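Local coordinates for protein gamma-resorcylate decarboxylase (Polaromonas, PDB 4QRO) that probably catalyses the manganese-dependent, non-oxidative decarboxylation of gamma-resorcylate, a dihydroxybenzoic acid, to resorcinol, at residues Glu8-Ser20 with Trp29-Arg43. Sequence-based numbering, arbitrary orientation.
With MN (manganese (II) ion), chain K; 38L (2-nitrobenzene-1,3-diol), chain M.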
ATOM      1  N   GLU A   8     -14.320  15.079  -0.224  1.00 30.22           N
ATOM      2  CA  GLU A   8     -13.755  14.626   1.040  1.00 28.53           C
ATOM      3  C   GLU A   8     -13.457  15.870   1.859  1.00 32.89           C
ATOM      4  O   GLU A   8     -12.314  16.309   1.990  1.00 31.03           O
ATOM      5  CB  GLU A   8     -12.497  13.750   0.870  1.00 33.32           C
ATOM      6  CG  GLU A   8     -12.275  12.883   2.104  1.00 32.48           C
ATOM      7  CD  GLU A   8     -11.029  12.014   2.059  1.00 31.00           C
ATOM      8  OE1 GLU A   8     -10.282  11.996   3.072  1.00 32.84           O
ATOM      9  OE2 GLU A   8     -10.838  11.297   1.056  1.00 33.15           O
ATOM     10  N   GLU A   9     -14.524  16.421   2.421  1.00 28.12           N
ATOM     11  CA  GLU A   9     -14.526  17.744   2.989  1.00 30.33           C
ATOM     12  C   GLU A   9     -15.266  17.597   4.331  1.00 30.17           C
ATOM     13  O   GLU A   9     -16.482  17.326   4.391  1.00 31.79           O
ATOM     14  CB  GLU A   9     -15.232  18.755   2.048  1.00 29.82           C
ATOM     15  CG  GLU A   9     -15.018  18.569   0.523  1.00 28.11           C
ATOM     16  CD  GLU A   9     -13.557  18.602   0.066  1.00 38.46           C
ATOM     17  OE1 GLU A   9     -13.123  17.683  -0.700  1.00 30.72           O
ATOM     18  OE2 GLU A   9     -12.825  19.544   0.453  1.00 33.73           O
ATOM     19  N   HIS A  10     -14.506  17.710   5.402  1.00 27.84           N
ATOM     20  CA  HIS A  10     -14.951  17.260   6.689  1.00 32.74           C
ATOM     21  C   HIS A  10     -15.369  18.397   7.605  1.00 34.42           C
ATOM     22  O   HIS A  10     -14.866  19.509   7.507  1.00 28.69           O
ATOM     23  CB  HIS A  10     -13.837  16.483   7.389  1.00 31.57           C
ATOM     24  CG  HIS A  10     -13.328  15.301   6.627  1.00 29.17           C
ATOM     25  ND1 HIS A  10     -14.084  14.166   6.419  1.00 32.26           N
ATOM     26  CD2 HIS A  10     -12.105  15.047   6.100  1.00 31.61           C
ATOM     27  CE1 HIS A  10     -13.362  13.278   5.754  1.00 38.62           C
ATOM     28  NE2 HIS A  10     -12.154  13.783   5.563  1.00 27.40           N
ATOM     29  N   PHE A  11     -16.245  18.062   8.548  1.00 36.43           N
ATOM     30  CA  PHE A  11     -16.622  18.965   9.637  1.00 35.52           C
ATOM     31  C   PHE A  11     -16.792  18.110  10.891  1.00 33.43           C
ATOM     32  O   PHE A  11     -16.800  16.853  10.832  1.00 29.80           O
ATOM     33  CB  PHE A  11     -17.952  19.676   9.317  1.00 34.06           C
ATOM     34  CG  PHE A  11     -19.146  18.757   9.385  1.00 30.29           C
ATOM     35  CD1 PHE A  11     -19.832  18.563  10.581  1.00 38.72           C
ATOM     36  CD2 PHE A  11     -19.522  18.011   8.282  1.00 28.67           C
ATOM     37  CE1 PHE A  11     -20.886  17.681  10.667  1.00 33.65           C
ATOM     38  CE2 PHE A  11     -20.592  17.138   8.347  1.00 32.73           C
ATOM     39  CZ  PHE A  11     -21.265  16.954   9.555  1.00 40.18           C
ATOM     40  N   ALA A  12     -16.941  18.776  12.029  1.00 31.14           N
ATOM     41  CA  ALA A  12     -17.212  18.077  13.293  1.00 31.88           C
ATOM     42  C   ALA A  12     -18.342  18.760  14.050  1.00 34.26           C
ATOM     43  O   ALA A  12     -18.593  19.955  13.858  1.00 36.81           O
ATOM     44  CB  ALA A  12     -15.974  18.044  14.156  1.00 33.27           C
ATOM     45  N   THR A  13     -19.034  17.978  14.873  1.00 37.63           N
ATOM     46  CA  THR A  13     -19.874  18.535  15.936  1.00 43.49           C
ATOM     47  C   THR A  13     -19.043  18.571  17.223  1.00 38.89           C
ATOM     48  O   THR A  13     -17.967  17.954  17.292  1.00 37.88           O
ATOM     49  CB  THR A  13     -21.165  17.715  16.134  1.00 44.70           C
ATOM     50  OG1 THR A  13     -20.832  16.369  16.494  1.00 47.86           O
ATOM     51  CG2 THR A  13     -21.978  17.698  14.852  1.00 45.87           C
ATOM     52  N   GLU A  14     -19.497  19.314  18.238  1.00 44.75           N
ATOM     53  CA  GLU A  14     -18.785  19.313  19.536  1.00 47.33           C
ATOM     54  C   GLU A  14     -18.671  17.880  20.066  1.00 30.45           C
ATOM     55  O   GLU A  14     -17.663  17.480  20.623  1.00 41.61           O
ATOM     56  CB  GLU A  14     -19.467  20.238  20.561  1.00 51.40           C
ATOM     57  CG  GLU A  14     -19.131  21.728  20.384  1.00 44.69           C
ATOM     58  CD  GLU A  14     -17.658  22.076  20.662  1.00 40.03           C
ATOM     59  OE1 GLU A  14     -16.927  21.243  21.246  1.00 62.20           O
ATOM     60  OE2 GLU A  14     -17.219  23.199  20.304  1.00 53.44           O
ATOM     61  N   GLU A  15     -19.719  17.102  19.825  1.00 40.43           N
ATOM     62  CA  GLU A  15     -19.770  15.697  20.198  1.00 34.96           C
ATOM     63  C   GLU A  15     -18.635  14.865  19.583  1.00 44.53           C
ATOM     64  O   GLU A  15     -18.117  13.980  20.247  1.00 49.12           O
ATOM     65  CB  GLU A  15     -21.123  15.141  19.783  1.00 42.05           C
ATOM     66  CG  GLU A  15     -21.392  13.739  20.295  1.00 49.72           C
ATOM     67  CD  GLU A  15     -22.808  13.277  20.009  1.00 59.70           C
ATOM     68  OE1 GLU A  15     -23.182  12.221  20.552  1.00 40.87           O
ATOM     69  OE2 GLU A  15     -23.545  13.952  19.245  1.00 43.50           O
ATOM     70  N   THR A  16     -18.249  15.144  18.329  1.00 35.77           N
ATOM     71  CA  THR A  16     -17.250  14.300  17.634  1.00 43.22           C
ATOM     72  C   THR A  16     -15.904  14.972  17.487  1.00 32.32           C
ATOM     73  O   THR A  16     -14.950  14.360  17.007  1.00 36.19           O
ATOM     74  CB  THR A  16     -17.705  13.922  16.203  1.00 36.37           C
ATOM     75  OG1 THR A  16     -17.777  15.109  15.390  1.00 35.54           O
ATOM     76  CG2 THR A  16     -19.044  13.217  16.232  1.00 45.83           C
ATOM     77  N   LEU A  17     -15.821  16.233  17.897  1.00 31.77           N
ATOM     78  CA  LEU A  17     -14.631  17.052  17.673  1.00 32.40           C
ATOM     79  C   LEU A  17     -13.329  16.442  18.151  1.00 40.65           C
ATOM     80  O   LEU A  17     -12.305  16.453  17.435  1.00 36.15           O
ATOM     81  CB  LEU A  17     -14.836  18.409  18.342  1.00 42.90           C
ATOM     82  CG  LEU A  17     -13.727  19.443  18.216  1.00 34.81           C
ATOM     83  CD1 LEU A  17     -13.514  19.851  16.762  1.00 40.45           C
ATOM     84  CD2 LEU A  17     -14.040  20.662  19.102  1.00 33.63           C
ATOM     85  N   MET A  18     -13.351  15.905  19.365  1.00 39.99           N
ATOM     86  CA  MET A  18     -12.115  15.429  19.988  1.00 42.31           C
ATOM     87  C   MET A  18     -11.538  14.201  19.276  1.00 34.98           C
ATOM     88  O   MET A  18     -10.364  13.872  19.459  1.00 37.91           O
ATOM     89  CB  MET A  18     -12.316  15.206  21.506  1.00 41.18           C
ATOM     90  CG  MET A  18     -12.670  16.498  22.253  1.00 49.36           C
ATOM     91  SD  MET A  18     -11.692  17.951  21.740  1.00 52.94           S
ATOM     92  CE  MET A  18     -10.114  17.423  22.441  1.00 44.07           C
ATOM     93  N   ASP A  19     -12.322  13.552  18.415  1.00 31.97           N
ATOM     94  CA  ASP A  19     -11.766  12.462  17.601  1.00 38.02           C
ATOM     95  C   ASP A  19     -10.615  12.898  16.692  1.00 49.79           C
ATOM     96  O   ASP A  19      -9.746  12.086  16.371  1.00 39.35           O
ATOM     97  CB  ASP A  19     -12.862  11.830  16.768  1.00 36.68           C
ATOM     98  CG  ASP A  19     -13.676  10.848  17.551  1.00 45.05           C
ATOM     99  OD1 ASP A  19     -13.559  10.815  18.793  1.00 50.58           O
ATOM    100  OD2 ASP A  19     -14.432  10.103  16.912  1.00 46.85           O
ATOM    101  N   SER A  20     -10.605  14.172  16.297  1.00 41.11           N
ATOM    102  CA  SER A  20      -9.576  14.711  15.397  1.00 38.45           C
ATOM    103  C   SER A  20      -8.336  15.270  16.108  1.00 37.17           C
ATOM    104  O   SER A  20      -7.337  15.553  15.452  1.00 35.92           O
ATOM    105  CB  SER A  20     -10.176  15.782  14.460  1.00 36.15           C
ATOM    106  OG  SER A  20     -11.245  15.243  13.684  1.00 34.12           O
ATOM    107  N   TRP A  29      -3.864  22.800  17.067  1.00 38.72           N
ATOM    108  CA  TRP A  29      -5.252  22.414  17.367  1.00 36.21           C
ATOM    109  C   TRP A  29      -6.253  23.595  17.271  1.00 34.84           C
ATOM    110  O   TRP A  29      -7.352  23.454  16.674  1.00 31.88           O
ATOM    111  CB  TRP A  29      -5.317  21.702  18.738  1.00 35.08           C
ATOM    112  CG  TRP A  29      -6.707  21.354  19.163  1.00 34.71           C
ATOM    113  CD1 TRP A  29      -7.367  21.804  20.277  1.00 37.87           C
ATOM    114  CD2 TRP A  29      -7.626  20.502  18.468  1.00 50.96           C
ATOM    115  NE1 TRP A  29      -8.634  21.279  20.316  1.00 38.74           N
ATOM    116  CE2 TRP A  29      -8.820  20.476  19.220  1.00 44.18           C
ATOM    117  CE3 TRP A  29      -7.554  19.757  17.279  1.00 44.80           C
ATOM    118  CZ2 TRP A  29      -9.940  19.748  18.815  1.00 33.02           C
ATOM    119  CZ3 TRP A  29      -8.663  19.033  16.879  1.00 43.26           C
ATOM    120  CH2 TRP A  29      -9.841  19.026  17.656  1.00 35.72           C
ATOM    121  N   PRO A  30      -5.892  24.778  17.823  1.00 32.52           N
ATOM    122  CA  PRO A  30      -6.874  25.872  17.706  1.00 39.85           C
ATOM    123  C   PRO A  30      -7.294  26.131  16.263  1.00 35.26           C
ATOM    124  O   PRO A  30      -8.476  26.318  15.989  1.00 34.81           O
ATOM    125  CB  PRO A  30      -6.134  27.061  18.322  1.00 38.54           C
ATOM    126  CG  PRO A  30      -5.218  26.409  19.327  1.00 35.21           C
ATOM    127  CD  PRO A  30      -4.709  25.199  18.590  1.00 45.56           C
ATOM    128  N   GLU A  31      -6.349  26.103  15.326  1.00 33.95           N
ATOM    129  CA  GLU A  31      -6.706  26.266  13.905  1.00 34.15           C
ATOM    130  C   GLU A  31      -7.571  25.130  13.389  1.00 36.80           C
ATOM    131  O   GLU A  31      -8.609  25.390  12.758  1.00 37.60           O
ATOM    132  CB  GLU A  31      -5.458  26.375  13.009  1.00 33.97           C
ATOM    133  CG  GLU A  31      -5.757  26.319  11.508  1.00 36.39           C
ATOM    134  CD  GLU A  31      -6.364  27.605  10.950  1.00 63.47           C
ATOM    135  OE1 GLU A  31      -6.460  28.564  11.708  1.00 39.17           O
ATOM    136  OE2 GLU A  31      -6.750  27.673   9.756  1.00 43.90           O
ATOM    137  N   LEU A  32      -7.123  23.881  13.595  1.00 31.20           N
ATOM    138  CA  LEU A  32      -7.863  22.735  13.097  1.00 32.49           C
ATOM    139  C   LEU A  32      -9.289  22.693  13.643  1.00 35.29           C
ATOM    140  O   LEU A  32     -10.227  22.444  12.900  1.00 37.12           O
ATOM    141  CB  LEU A  32      -7.148  21.407  13.441  1.00 40.48           C
ATOM    142  CG  LEU A  32      -7.870  20.146  12.956  1.00 39.88           C
ATOM    143  CD1 LEU A  32      -8.115  20.236  11.460  1.00 42.32           C
ATOM    144  CD2 LEU A  32      -7.112  18.866  13.313  1.00 44.23           C
ATOM    145  N   ARG A  33      -9.417  22.886  14.951  1.00 36.55           N
ATOM    146  CA  ARG A  33     -10.707  23.006  15.642  0.50 40.61           C
ATOM    147  C   ARG A  33     -11.636  24.002  14.933  1.00 28.84           C
ATOM    148  O   ARG A  33     -12.825  23.710  14.642  1.00 33.71           O
ATOM    149  CB  ARG A  33     -10.423  23.468  17.089  0.50 62.63           C
ATOM    150  CG  ARG A  33     -11.619  23.765  17.981  0.50103.81           C
ATOM    151  CD  ARG A  33     -11.191  23.874  19.446  0.50 57.54           C
ATOM    152  NE  ARG A  33     -10.251  24.970  19.687  0.50 32.24           N
ATOM    153  CZ  ARG A  33      -9.620  25.188  20.837  0.50 41.44           C
ATOM    154  NH1 ARG A  33      -9.791  24.376  21.881  0.50 34.19           N
ATOM    155  NH2 ARG A  33      -8.800  26.220  20.941  0.50 40.09           N
ATOM    156  N   SER A  34     -11.101  25.195  14.706  1.00 34.46           N
ATOM    157  CA  SER A  34     -11.851  26.301  14.081  1.00 39.17           C
ATOM    158  C   SER A  34     -12.293  25.936  12.669  1.00 37.11           C
ATOM    159  O   SER A  34     -13.423  26.245  12.279  1.00 35.24           O
ATOM    160  CB  SER A  34     -11.012  27.578  14.044  1.00 32.14           C
ATOM    161  OG  SER A  34      -9.898  27.420  13.207  1.00 51.17           O
ATOM    162  N   ARG A  35     -11.426  25.244  11.909  1.00 30.39           N
ATOM    163  CA  ARG A  35     -11.805  24.781  10.558  1.00 29.13           C
ATOM    164  C   ARG A  35     -12.872  23.717  10.623  1.00 30.85           C
ATOM    165  O   ARG A  35     -13.818  23.737   9.808  1.00 35.34           O
ATOM    166  CB  ARG A  35     -10.615  24.193   9.809  1.00 33.88           C
ATOM    167  CG  ARG A  35      -9.488  25.151   9.515  1.00 27.70           C
ATOM    168  CD  ARG A  35      -8.304  24.410   8.862  1.00 32.04           C
ATOM    169  NE  ARG A  35      -7.245  25.284   8.421  1.00 34.32           N
ATOM    170  CZ  ARG A  35      -6.212  24.921   7.669  1.00 41.21           C
ATOM    171  NH1 ARG A  35      -6.052  23.662   7.264  1.00 36.89           N
ATOM    172  NH2 ARG A  35      -5.347  25.842   7.299  1.00 31.93           N
ATOM    173  N   LEU A  36     -12.741  22.788  11.579  1.00 28.04           N
ATOM    174  CA  LEU A  36     -13.672  21.663  11.691  1.00 29.59           C
ATOM    175  C   LEU A  36     -15.069  22.159  12.036  1.00 31.48           C
ATOM    176  O   LEU A  36     -16.035  21.645  11.520  1.00 34.12           O
ATOM    177  CB  LEU A  36     -13.217  20.605  12.715  1.00 30.50           C
ATOM    178  CG  LEU A  36     -12.158  19.628  12.192  1.00 33.19           C
ATOM    179  CD1 LEU A  36     -11.450  18.898  13.328  1.00 36.67           C
ATOM    180  CD2 LEU A  36     -12.768  18.629  11.187  1.00 31.65           C
ATOM    181  N   LEU A  37     -15.151  23.196  12.883  1.00 32.85           N
ATOM    182  CA  LEU A  37     -16.423  23.670  13.383  1.00 36.88           C
ATOM    183  C   LEU A  37     -17.092  24.641  12.433  1.00 33.34           C
ATOM    184  O   LEU A  37     -18.281  24.887  12.554  1.00 42.14           O
ATOM    185  CB  LEU A  37     -16.265  24.311  14.769  1.00 33.61           C
ATOM    186  CG  LEU A  37     -15.931  23.360  15.907  1.00 33.19           C
ATOM    187  CD1 LEU A  37     -15.634  24.165  17.186  1.00 43.04           C
ATOM    188  CD2 LEU A  37     -17.032  22.335  16.126  1.00 39.38           C
ATOM    189  N   ASP A  38     -16.347  25.186  11.479  1.00 29.65           N
ATOM    190  CA  ASP A  38     -16.897  26.205  10.593  1.00 33.01           C
ATOM    191  C   ASP A  38     -17.375  25.587   9.295  1.00 41.00           C
ATOM    192  O   ASP A  38     -16.609  24.972   8.588  1.00 38.76           O
ATOM    193  CB  ASP A  38     -15.887  27.318  10.306  1.00 32.12           C
ATOM    194  CG  ASP A  38     -16.255  28.101   9.067  1.00 38.28           C
ATOM    195  OD1 ASP A  38     -17.311  28.767   9.057  1.00 40.31           O
ATOM    196  OD2 ASP A  38     -15.527  27.979   8.078  1.00 43.03           O
ATOM    197  N   ILE A  39     -18.662  25.726   9.008  1.00 36.58           N
ATOM    198  CA  ILE A  39     -19.209  25.337   7.721  1.00 32.66           C
ATOM    199  C   ILE A  39     -19.611  26.549   6.902  1.00 36.13           C
ATOM    200  O   ILE A  39     -19.302  26.612   5.734  1.00 34.09           O
ATOM    201  CB  ILE A  39     -20.406  24.399   7.900  1.00 49.87           C
ATOM    202  CG1 ILE A  39     -19.932  23.053   8.461  1.00 42.71           C
ATOM    203  CG2 ILE A  39     -21.145  24.217   6.576  1.00 37.69           C
ATOM    204  CD1 ILE A  39     -21.070  22.170   8.905  1.00 38.50           C
ATOM    205  N   GLN A  40     -20.272  27.530   7.527  1.00 35.83           N
ATOM    206  CA  GLN A  40     -20.918  28.634   6.797  1.00 42.18           C
ATOM    207  C   GLN A  40     -20.025  29.812   6.385  1.00 32.80           C
ATOM    208  O   GLN A  40     -20.362  30.543   5.438  1.00 39.66           O
ATOM    209  CB  GLN A  40     -22.097  29.208   7.615  1.00 35.99           C
ATOM    210  CG  GLN A  40     -23.150  28.196   8.028  1.00 37.85           C
ATOM    211  CD  GLN A  40     -23.862  27.545   6.845  1.00 41.65           C
ATOM    212  OE1 GLN A  40     -24.186  28.193   5.842  1.00 44.42           O
ATOM    213  NE2 GLN A  40     -24.103  26.261   6.957  1.00 35.40           N
ATOM    214  N   ASP A  41     -18.922  30.040   7.072  1.00 37.42           N
ATOM    215  CA  ASP A  41     -18.241  31.333   6.952  1.00 36.49           C
ATOM    216  C   ASP A  41     -16.925  31.222   6.190  1.00 43.05           C
ATOM    217  O   ASP A  41     -16.889  31.395   4.981  1.00 35.32           O
ATOM    218  CB  ASP A  41     -18.106  31.989   8.341  1.00 47.14           C
ATOM    219  CG  ASP A  41     -17.224  33.243   8.342  1.00121.82           C
ATOM    220  OD1 ASP A  41     -16.956  33.809   7.268  1.00 46.15           O
ATOM    221  OD2 ASP A  41     -16.788  33.672   9.430  1.00 43.94           O
ATOM    222  N   ARG A  42     -15.844  30.919   6.872  1.00 31.77           N
ATOM    223  CA  ARG A  42     -14.543  30.955   6.204  1.00 32.62           C
ATOM    224  C   ARG A  42     -14.415  29.888   5.117  1.00 36.49           C
ATOM    225  O   ARG A  42     -13.811  30.132   4.066  1.00 38.61           O
ATOM    226  CB  ARG A  42     -13.414  30.845   7.234  1.00 37.42           C
ATOM    227  CG  ARG A  42     -12.021  30.777   6.623  1.00 34.68           C
ATOM    228  CD  ARG A  42     -10.985  30.896   7.717  1.00 43.29           C
ATOM    229  NE  ARG A  42      -9.639  30.671   7.217  1.00 50.73           N
ATOM    230  CZ  ARG A  42      -8.754  29.820   7.741  1.00 61.49           C
ATOM    231  NH1 ARG A  42      -7.548  29.727   7.187  1.00 54.73           N
ATOM    232  NH2 ARG A  42      -9.047  29.072   8.814  1.00 42.75           N
ATOM    233  N   ARG A  43     -15.011  28.725   5.371  1.00 34.16           N
ATOM    234  CA  ARG A  43     -15.050  27.630   4.419  1.00 32.90           C
ATOM    235  C   ARG A  43     -15.584  28.062   3.060  1.00 37.68           C
ATOM    236  O   ARG A  43     -14.976  27.761   2.033  1.00 33.91           O
ATOM    237  CB  ARG A  43     -15.883  26.465   4.977  1.00 40.93           C
ATOM    238  CG  ARG A  43     -15.896  25.218   4.105  1.00 41.49           C
ATOM    239  CD  ARG A  43     -16.736  24.097   4.713  1.00 33.38           C
ATOM    240  NE  ARG A  43     -16.286  23.711   6.060  1.00 27.49           N
ATOM    241  CZ  ARG A  43     -15.927  22.480   6.432  1.00 29.71           C
ATOM    242  NH1 ARG A  43     -15.919  21.434   5.578  1.00 30.66           N
ATOM    243  NH2 ARG A  43     -15.527  22.295   7.674  1.00 31.53           N
TER
HETATM  244 MN    MN K 403     -10.263  12.653   5.137  1.00 31.28          MN
HETATM  245  OAK 38L M 405      -8.193  11.569   5.363  1.00 37.00           O
HETATM  246  NAG 38L M 405      -7.197  11.938   5.921  1.00 94.55           N
HETATM  247  OAJ 38L M 405      -6.108  11.617   5.445  1.00 44.18           O
HETATM  248  CAA 38L M 405      -7.305  12.727   7.093  1.00 44.34           C
HETATM  249  CAF 38L M 405      -6.129  13.105   7.733  1.00 41.16           C
HETATM  250  OAH 38L M 405      -5.019  13.386   6.994  1.00 37.35           O
HETATM  251  CAE 38L M 405      -6.080  13.198   9.124  1.00 36.99           C
HETATM  252  CAD 38L M 405      -7.222  12.968   9.884  1.00 43.66           C
HETATM  253  CAC 38L M 405      -8.441  12.759   9.243  1.00 41.87           C
HETATM  254  CAB 38L M 405      -8.493  12.683   7.852  1.00 35.83           C
HETATM  255  OAI 38L M 405      -9.710  12.545   7.242  1.00 35.72           O
HETATM  256  O   HOH W   1     -19.808  22.396  13.376  1.00 53.29           O
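Arg43 holds the backbone of His10 from behind the metal site of this amidohydrolase barrel. Glu8 and His10 lie on strand 4-11, and Glu8 OE1 and His10 NE2 bind the manganese ion, with His164 and Asp287 completing the protein ligands. The inhibitor 2-nitrobenzene-1,3-diol adds its OAK and OAI oxygens. The His10 ring leads away from residues 29-43 toward the metal, while the backbone carbonyl of His10 faces them. There Arg43 NH1 and NH2 both donate to His10 O, each at 2.9 Å. The oxygen lies in the guanidinium plane, and both nitrogens reach it from the same face of the carbonyl, NH1 well above its plane. Arg43 is itself fixed: NE donates to Asp38 O at 2.8 Å on a lone pair, and NH2 shares that oxygen. The chain is extended through chi2 and bends at chi3 (-57°), which turns the guanidinium toward His10 O.

Next along the chain, Ala12 N donates to Leu36 O at 3.1 Å. Phe11 CA meets the same oxygen in a CA-H...O contact. One water donates to both Ala12 O and Leu37 O. Phe11 CG rests against Ile39 CD1, and the Phe11 side chain also touches Leu84 of helix 70-90.

Beyond the strand, Leu17 is a knob in a hole formed by Trp29, Arg33, Leu36 and Leu37. Its CG lies 3.8 Å from Trp29 CZ2, and Leu17 O sits at the indole edge. Met18 SD makes an oblique Met-aromatic contact with the six-membered ring. A capping box of Thr13 and Thr16 starts the short helix carrying Leu17. In it Thr13 N donates to Thr16 OG1 at 3.2 Å, and Thr16 N returns a weak bond to Thr13 OG1.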